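Local coordinates for argonaute (Methanocaldococcus jannaschii, PDB 5G5S), which uses short single-stranded DNA guides to bind complementary DNA targets and cut them, and may defend the cell against invading genetic elements, at residues 414-419 with 445-450; 455-460 with 709-714. One frame throughout, in Å; residues are numbered along the deposited sequence.

Contact 1 (414-419 with 445-450); sequences GIIKEI and EILKKQ
I416 and Q450 mark the closest backbone approach of two helical turns, 7.2 Å from CA to CA, where helix segments 414-419 and 445-450 run in nearly the same direction, their axes 10.8 Å apart at closest approach and inclined at -26°. I416 has the largest share of the contact (77 Å²), its CA-CB bond aimed at the opposing helix. With CG1 beside the backbone N and opposite the carbonyl carbon (chi1 -61°), its longer branch reaches across and ends against two residues at once. The terminal CD1 lies 3.8 Å from CB of Q450 and 3.9 Å from CD1 of L447. Q450 also points at I416, and the two side chains pass at about a right angle: the glutamine continues extended beyond CG, which carries its amide across the isoleucine's longer branch, with OE1 3.4 Å from I416 CG1. That approach is a van der Waals contact of oxygen with a methylene. The CB bond of L447 points past the neighbouring helix, and chi1 of -170° swings its end back toward it. A single methyl, CD1, touches both isoleucines, CG2 of I415 at 3.7 Å and CD1 of I416. I415 also packs on K405 and F407 of strand 397-407. The contact thus packs two helices of the Mid domain's parallel alpha/beta sheet: in the chain, helix 412-420 lies between strands 397-407 and 428-434, helix 442-452 between strands 428-434 and 456-462. No hydrogen bond or salt bridge joins the two segments, and only 186 Å² is buried between them. Cohesion here is therefore dispersive and hydrophobic, with an aliphatic inner part formed by I415 and L447 and a partly exposed margin where the glutamine amide borders I416 without being fixed by it.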
ATOM      1  N   GLY A 414       5.128   7.788 -30.713  1.00119.26           N
ATOM      2  CA  GLY A 414       5.497   7.335 -32.052  1.00122.53           C
ATOM      3  C   GLY A 414       5.094   5.898 -32.324  1.00124.50           C
ATOM      4  O   GLY A 414       4.389   5.631 -33.299  1.00126.27           O
ATOM      5  N   ILE A 415       5.513   4.962 -31.443  1.00117.41           N
ATOM      6  CA  ILE A 415       5.180   3.537 -31.565  1.00115.21           C
ATOM      7  C   ILE A 415       3.688   3.233 -31.300  1.00116.62           C
ATOM      8  O   ILE A 415       3.170   2.274 -31.866  1.00116.85           O
ATOM      9  CB  ILE A 415       6.182   2.607 -30.810  1.00115.30           C
ATOM     10  CG1 ILE A 415       6.661   1.387 -31.662  1.00117.63           C
ATOM     11  CG2 ILE A 415       5.767   2.262 -29.384  1.00109.33           C
ATOM     12  CD1 ILE A 415       5.667   0.196 -31.943  1.00124.50           C
ATOM     13  N   ILE A 416       2.998   4.065 -30.480  1.00110.91           N
ATOM     14  CA  ILE A 416       1.557   3.926 -30.197  1.00109.03           C
ATOM     15  C   ILE A 416       0.754   4.211 -31.491  1.00117.54           C
ATOM     16  O   ILE A 416      -0.201   3.488 -31.786  1.00117.09           O
ATOM     17  CB  ILE A 416       1.098   4.792 -28.965  1.00109.57           C
ATOM     18  CG1 ILE A 416       1.811   4.391 -27.643  1.00105.03           C
ATOM     19  CG2 ILE A 416      -0.435   4.836 -28.787  1.00109.72           C
ATOM     20  CD1 ILE A 416       1.572   2.951 -27.103  1.00103.53           C
ATOM     21  N   LYS A 417       1.190   5.219 -32.284  1.00118.50           N
ATOM     22  CA  LYS A 417       0.576   5.602 -33.565  1.00123.36           C
ATOM     23  C   LYS A 417       0.722   4.497 -34.624  1.00129.53           C
ATOM     24  O   LYS A 417      -0.134   4.373 -35.501  1.00132.94           O
ATOM     25  CB  LYS A 417       1.164   6.923 -34.077  1.00130.00           C
ATOM     26  N   GLU A 418       1.797   3.691 -34.523  1.00124.16           N
ATOM     27  CA  GLU A 418       2.095   2.559 -35.402  1.00125.39           C
ATOM     28  C   GLU A 418       1.170   1.364 -35.088  1.00126.84           C
ATOM     29  O   GLU A 418       0.722   0.690 -36.019  1.00129.57           O
ATOM     30  CB  GLU A 418       3.571   2.159 -35.249  1.00125.55           C
ATOM     31  CG  GLU A 418       4.136   1.353 -36.406  1.00140.59           C
ATOM     32  CD  GLU A 418       5.637   1.131 -36.360  1.00164.74           C
ATOM     33  OE1 GLU A 418       6.377   2.091 -36.045  1.00161.72           O
ATOM     34  OE2 GLU A 418       6.077   0.003 -36.678  1.00159.65           O
ATOM     35  N   ILE A 419       0.892   1.107 -33.780  1.00117.78           N
ATOM     36  CA  ILE A 419       0.027   0.014 -33.306  1.00114.87           C
ATOM     37  C   ILE A 419      -1.454   0.320 -33.594  1.00121.76           C
ATOM     38  O   ILE A 419      -2.162  -0.562 -34.087  1.00122.18           O
ATOM     39  CB  ILE A 419       0.247  -0.317 -31.790  1.00112.20           C
ATOM     40  CG1 ILE A 419       1.743  -0.473 -31.394  1.00110.94           C
ATOM     41  CG2 ILE A 419      -0.618  -1.508 -31.320  1.00110.35           C
ATOM     42  CD1 ILE A 419       2.424  -1.840 -31.616  1.00121.04           C
ATOM     43  N   GLU A 445       6.349   1.956 -18.235  1.00 73.15           N
ATOM     44  CA  GLU A 445       5.032   1.960 -17.584  1.00 70.86           C
ATOM     45  C   GLU A 445       4.066   2.837 -18.406  1.00 76.89           C
ATOM     46  O   GLU A 445       2.876   2.520 -18.499  1.00 74.98           O
ATOM     47  CB  GLU A 445       5.137   2.467 -16.129  1.00 71.47           C
ATOM     48  CG  GLU A 445       5.887   1.545 -15.173  1.00 77.09           C
ATOM     49  CD  GLU A 445       5.285   0.168 -14.973  1.00 92.30           C
ATOM     50  OE1 GLU A 445       4.045   0.065 -14.813  1.00 84.27           O
ATOM     51  OE2 GLU A 445       6.060  -0.815 -14.989  1.00 91.51           O
ATOM     52  N   ILE A 446       4.595   3.929 -19.021  1.00 76.85           N
ATOM     53  CA  ILE A 446       3.838   4.817 -19.919  1.00 79.62           C
ATOM     54  C   ILE A 446       3.398   4.003 -21.132  1.00 82.65           C
ATOM     55  O   ILE A 446       2.239   4.098 -21.533  1.00 82.51           O
ATOM     56  CB  ILE A 446       4.634   6.114 -20.299  1.00 86.86           C
ATOM     57  CG1 ILE A 446       4.759   7.080 -19.102  1.00 88.06           C
ATOM     58  CG2 ILE A 446       4.072   6.839 -21.537  1.00 90.87           C
ATOM     59  CD1 ILE A 446       3.431   7.406 -18.388  1.00100.62           C
ATOM     60  N   LEU A 447       4.310   3.160 -21.664  1.00 79.26           N
ATOM     61  CA  LEU A 447       4.047   2.282 -22.801  1.00 79.32           C
ATOM     62  C   LEU A 447       2.926   1.290 -22.498  1.00 79.62           C
ATOM     63  O   LEU A 447       2.016   1.170 -23.300  1.00 80.82           O
ATOM     64  CB  LEU A 447       5.329   1.565 -23.288  1.00 80.01           C
ATOM     65  CG  LEU A 447       5.216   0.791 -24.625  1.00 85.84           C
ATOM     66  CD1 LEU A 447       4.980   1.729 -25.793  1.00 89.63           C
ATOM     67  CD2 LEU A 447       6.444  -0.060 -24.879  1.00 87.25           C
ATOM     68  N   LYS A 448       2.955   0.632 -21.330  1.00 73.58           N
ATOM     69  CA  LYS A 448       1.924  -0.334 -20.918  1.00 70.19           C
ATOM     70  C   LYS A 448       0.523   0.273 -20.835  1.00 72.92           C
ATOM     71  O   LYS A 448      -0.442  -0.316 -21.336  1.00 72.70           O
ATOM     72  CB  LYS A 448       2.283  -0.979 -19.585  1.00 68.10           C
ATOM     73  CG  LYS A 448       3.478  -1.909 -19.665  1.00 72.27           C
ATOM     74  CD  LYS A 448       3.496  -2.897 -18.499  1.00 75.36           C
ATOM     75  CE  LYS A 448       3.837  -2.287 -17.165  1.00 73.98           C
ATOM     76  NZ  LYS A 448       4.026  -3.341 -16.133  1.00 84.89           N
ATOM     77  N   LYS A 449       0.432   1.437 -20.181  1.00 68.57           N
ATOM     78  CA  LYS A 449      -0.786   2.203 -19.961  1.00 69.22           C
ATOM     79  C   LYS A 449      -1.452   2.581 -21.293  1.00 76.80           C
ATOM     80  O   LYS A 449      -2.616   2.244 -21.503  1.00 75.89           O
ATOM     81  CB  LYS A 449      -0.468   3.433 -19.097  1.00 70.92           C
ATOM     82  CG  LYS A 449      -1.660   4.301 -18.738  1.00 72.56           C
ATOM     83  CD  LYS A 449      -1.236   5.427 -17.822  1.00 83.35           C
ATOM     84  CE  LYS A 449      -0.749   6.667 -18.534  1.00 92.09           C
ATOM     85  NZ  LYS A 449       0.010   7.558 -17.615  1.00 99.50           N
ATOM     86  N   GLN A 450      -0.697   3.244 -22.183  1.00 78.37           N
ATOM     87  CA  GLN A 450      -1.126   3.685 -23.519  1.00 83.19           C
ATOM     88  C   GLN A 450      -1.464   2.520 -24.451  1.00 88.59           C
ATOM     89  O   GLN A 450      -2.289   2.679 -25.350  1.00 91.74           O
ATOM     90  CB  GLN A 450      -0.076   4.606 -24.164  1.00 87.66           C
ATOM     91  CG  GLN A 450       0.016   5.988 -23.516  1.00108.53           C
ATOM     92  CD  GLN A 450       0.741   7.001 -24.371  1.00132.36           C
ATOM     93  OE1 GLN A 450       1.701   6.694 -25.087  1.00129.23           O
ATOM     94  NE2 GLN A 450       0.303   8.250 -24.293  1.00127.55           N
TER

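Contact 2 (455-460 with 709-714); sequences KIISQN and HGFLYF
I457, with 59 Å² buried by the contact, extends from strand 456-462 to meet F711 and Y713 in the loop after helix 704-708. Its CG1 stands beside the backbone N (chi1 -64°) and CD1 continues outward in an extended course (chi2 158°), which brings this terminal methyl to the phenyl group. CD1 lies 3.8 Å from CD2 of F711 and 4.0 Å from CE2, meeting the ring at its edge, near its plane, rather than over a face; the two side chains cross at about a right angle. Y713 buries 36 Å² by a different route: its CB is 4.3 Å from CG1 of I457, whereas the ring leads away from the strand. The phenol stacks with F452 at the end of helix 442-452, and its OH is hydrogen-bonded to K701 O and D703 N, so its polar end is satisfied away from I457. All three residues are buried, and no hydrogen bond crosses between the segments. The backbone of I457 is hydrogen-bonded to C428 and A430 of strand 428-434. The contact thus packs a nearly C-terminal loop against an edge strand of the four-stranded parallel sheet of the Mid domain, the strand that leads through Q459 into the site binding the 5'-phosphorylated end of the guide DNA.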
ATOM      1  N   LYS A 455      -6.577  -1.608 -26.077  1.00 91.38           N
ATOM      2  CA  LYS A 455      -6.982  -2.976 -25.693  1.00 89.69           C
ATOM      3  C   LYS A 455      -5.828  -4.020 -25.730  1.00 92.76           C
ATOM      4  O   LYS A 455      -6.083  -5.225 -25.833  1.00 93.22           O
ATOM      5  CB  LYS A 455      -8.245  -3.448 -26.452  1.00 94.98           C
ATOM      6  N   ILE A 456      -4.567  -3.552 -25.617  1.00 87.40           N
ATOM      7  CA  ILE A 456      -3.381  -4.417 -25.625  1.00 85.71           C
ATOM      8  C   ILE A 456      -2.866  -4.589 -24.194  1.00 85.50           C
ATOM      9  O   ILE A 456      -2.336  -3.639 -23.614  1.00 84.63           O
ATOM     10  CB  ILE A 456      -2.234  -3.928 -26.582  1.00 90.41           C
ATOM     11  CG1 ILE A 456      -2.713  -3.197 -27.879  1.00 95.73           C
ATOM     12  CG2 ILE A 456      -1.184  -5.010 -26.845  1.00 89.55           C
ATOM     13  CD1 ILE A 456      -3.479  -3.993 -28.942  1.00108.41           C
ATOM     14  N   ILE A 457      -3.028  -5.793 -23.624  1.00 79.73           N
ATOM     15  CA  ILE A 457      -2.510  -6.124 -22.284  1.00 75.07           C
ATOM     16  C   ILE A 457      -1.006  -6.357 -22.498  1.00 79.33           C
ATOM     17  O   ILE A 457      -0.623  -6.915 -23.526  1.00 81.04           O
ATOM     18  CB  ILE A 457      -3.242  -7.344 -21.654  1.00 75.89           C
ATOM     19  CG1 ILE A 457      -4.731  -7.018 -21.426  1.00 76.37           C
ATOM     20  CG2 ILE A 457      -2.559  -7.808 -20.340  1.00 72.66           C
ATOM     21  CD1 ILE A 457      -5.651  -8.214 -21.327  1.00 85.74           C
ATOM     22  N   SER A 458      -0.158  -5.866 -21.590  1.00 73.73           N
ATOM     23  CA  SER A 458       1.283  -5.979 -21.788  1.00 72.99           C
ATOM     24  C   SER A 458       2.086  -6.227 -20.536  1.00 74.61           C
ATOM     25  O   SER A 458       1.647  -5.889 -19.434  1.00 72.37           O
ATOM     26  CB  SER A 458       1.814  -4.729 -22.485  1.00 77.36           C
ATOM     27  OG  SER A 458       1.365  -3.547 -21.843  1.00 82.96           O
ATOM     28  N   GLN A 459       3.293  -6.778 -20.720  1.00 71.40           N
ATOM     29  CA  GLN A 459       4.240  -7.004 -19.641  1.00 70.10           C
ATOM     30  C   GLN A 459       5.654  -6.680 -20.111  1.00 75.26           C
ATOM     31  O   GLN A 459       6.068  -7.104 -21.196  1.00 75.45           O
ATOM     32  CB  GLN A 459       4.137  -8.429 -19.058  1.00 70.47           C
ATOM     33  CG  GLN A 459       4.982  -8.670 -17.782  1.00 69.58           C
ATOM     34  CD  GLN A 459       4.742  -7.680 -16.663  1.00 75.21           C
ATOM     35  OE1 GLN A 459       5.652  -6.985 -16.203  1.00 67.36           O
ATOM     36  NE2 GLN A 459       3.517  -7.593 -16.193  1.00 70.40           N
ATOM     37  N   ASN A 460       6.376  -5.900 -19.291  1.00 71.81           N
ATOM     38  CA  ASN A 460       7.754  -5.509 -19.552  1.00 73.59           C
ATOM     39  C   ASN A 460       8.706  -6.350 -18.725  1.00 77.96           C
ATOM     40  O   ASN A 460       8.357  -6.788 -17.627  1.00 74.54           O
ATOM     41  CB  ASN A 460       7.974  -4.004 -19.333  1.00 75.28           C
ATOM     42  CG  ASN A 460       7.588  -3.463 -17.969  1.00 86.72           C
ATOM     43  OD1 ASN A 460       6.636  -3.906 -17.320  1.00 72.47           O
ATOM     44  ND2 ASN A 460       8.285  -2.427 -17.539  1.00 81.33           N
ATOM     45  N   HIS A 709     -14.032  -9.997 -14.694  1.00 70.42           N
ATOM     46  CA  HIS A 709     -13.351 -11.268 -14.884  1.00 71.18           C
ATOM     47  C   HIS A 709     -12.027 -11.366 -14.112  1.00 72.03           C
ATOM     48  O   HIS A 709     -11.337 -12.374 -14.212  1.00 73.16           O
ATOM     49  CB  HIS A 709     -13.188 -11.575 -16.373  1.00 75.26           C
ATOM     50  CG  HIS A 709     -14.432 -12.122 -16.983  1.00 82.19           C
ATOM     51  ND1 HIS A 709     -15.435 -11.287 -17.455  1.00 86.06           N
ATOM     52  CD2 HIS A 709     -14.820 -13.407 -17.144  1.00 86.36           C
ATOM     53  CE1 HIS A 709     -16.384 -12.088 -17.910  1.00 88.15           C
ATOM     54  NE2 HIS A 709     -16.054 -13.374 -17.754  1.00 88.91           N
ATOM     55  N   GLY A 710     -11.698 -10.325 -13.354  1.00 64.58           N
ATOM     56  CA  GLY A 710     -10.506 -10.271 -12.517  1.00 61.45           C
ATOM     57  C   GLY A 710      -9.162 -10.132 -13.211  1.00 62.00           C
ATOM     58  O   GLY A 710      -8.153 -10.557 -12.646  1.00 59.15           O
ATOM     59  N   PHE A 711      -9.116  -9.512 -14.416  1.00 59.17           N
ATOM     60  CA  PHE A 711      -7.855  -9.267 -15.139  1.00 59.30           C
ATOM     61  C   PHE A 711      -7.067  -8.179 -14.382  1.00 61.33           C
ATOM     62  O   PHE A 711      -7.587  -7.079 -14.194  1.00 59.73           O
ATOM     63  CB  PHE A 711      -8.113  -8.773 -16.582  1.00 63.63           C
ATOM     64  CG  PHE A 711      -8.550  -9.780 -17.621  1.00 67.44           C
ATOM     65  CD1 PHE A 711      -9.730 -10.501 -17.466  1.00 70.36           C
ATOM     66  CD2 PHE A 711      -7.831  -9.939 -18.798  1.00 71.86           C
ATOM     67  CE1 PHE A 711     -10.143 -11.415 -18.438  1.00 73.96           C
ATOM     68  CE2 PHE A 711      -8.247 -10.851 -19.772  1.00 77.39           C
ATOM     69  CZ  PHE A 711      -9.405 -11.574 -19.590  1.00 75.86           C
ATOM     70  N   LEU A 712      -5.817  -8.486 -13.974  1.00 57.41           N
ATOM     71  CA  LEU A 712      -4.926  -7.553 -13.293  1.00 56.70           C
ATOM     72  C   LEU A 712      -4.078  -6.855 -14.361  1.00 63.27           C
ATOM     73  O   LEU A 712      -2.836  -6.847 -14.281  1.00 63.07           O
ATOM     74  CB  LEU A 712      -4.029  -8.288 -12.261  1.00 55.35           C
ATOM     75  CG  LEU A 712      -4.713  -8.985 -11.073  1.00 58.49           C
ATOM     76  CD1 LEU A 712      -3.745  -9.944 -10.382  1.00 58.26           C
ATOM     77  CD2 LEU A 712      -5.265  -7.975 -10.063  1.00 58.00           C
ATOM     78  N   TYR A 713      -4.761  -6.272 -15.374  1.00 60.61           N
ATOM     79  CA  TYR A 713      -4.132  -5.596 -16.513  1.00 62.64           C
ATOM     80  C   TYR A 713      -3.320  -4.353 -16.148  1.00 67.41           C
ATOM     81  O   TYR A 713      -2.510  -3.894 -16.946  1.00 69.79           O
ATOM     82  CB  TYR A 713      -5.182  -5.249 -17.582  1.00 65.37           C
ATOM     83  CG  TYR A 713      -6.234  -4.241 -17.159  1.00 64.60           C
ATOM     84  CD1 TYR A 713      -5.938  -2.881 -17.087  1.00 66.27           C
ATOM     85  CD2 TYR A 713      -7.549  -4.630 -16.929  1.00 64.15           C
ATOM     86  CE1 TYR A 713      -6.895  -1.954 -16.686  1.00 65.99           C
ATOM     87  CE2 TYR A 713      -8.525  -3.704 -16.569  1.00 64.05           C
ATOM     88  CZ  TYR A 713      -8.197  -2.365 -16.465  1.00 69.40           C
ATOM     89  OH  TYR A 713      -9.162  -1.444 -16.153  1.00 70.79           O
ATOM     90  N   PHE A 714      -3.586  -3.781 -14.973  1.00 61.99           N
ATOM     91  CA  PHE A 714      -2.962  -2.553 -14.479  1.00 61.78           C
ATOM     92  C   PHE A 714      -1.679  -2.783 -13.637  1.00 65.91           C
ATOM     93  O   PHE A 714      -1.047  -1.805 -13.230  1.00 67.03           O
ATOM     94  CB  PHE A 714      -4.009  -1.740 -13.688  1.00 61.81           C
ATOM     95  CG  PHE A 714      -4.757  -2.576 -12.671  1.00 60.46           C
ATOM     96  CD1 PHE A 714      -4.218  -2.813 -11.409  1.00 60.41           C
ATOM     97  CD2 PHE A 714      -5.990  -3.149 -12.984  1.00 61.55           C
ATOM     98  CE1 PHE A 714      -4.890  -3.618 -10.485  1.00 59.27           C
ATOM     99  CE2 PHE A 714      -6.653  -3.963 -12.067  1.00 61.81           C
ATOM    100  CZ  PHE A 714      -6.108  -4.178 -10.816  1.00 58.63           C
TER

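In the fold
The two contacts come in series along the chain, with centres 14 Å apart, and are joined by helix 442-452 running through K455 into strand 456-462. Contact 1 pairs that helix with helix 412-420, both in the Mid domain; contact 2 ties the following strand to residues 709-714, some 250 residues later. They touch directly: K448 NZ lies 2.9 Å from N460 OD1, and K448 also packs on S458. One helix and the sheet strand that follows it therefore meet a neighbouring Mid helix through the first element and the chain's C-terminal end through the second, close to the guide-end-binding residues 459-462.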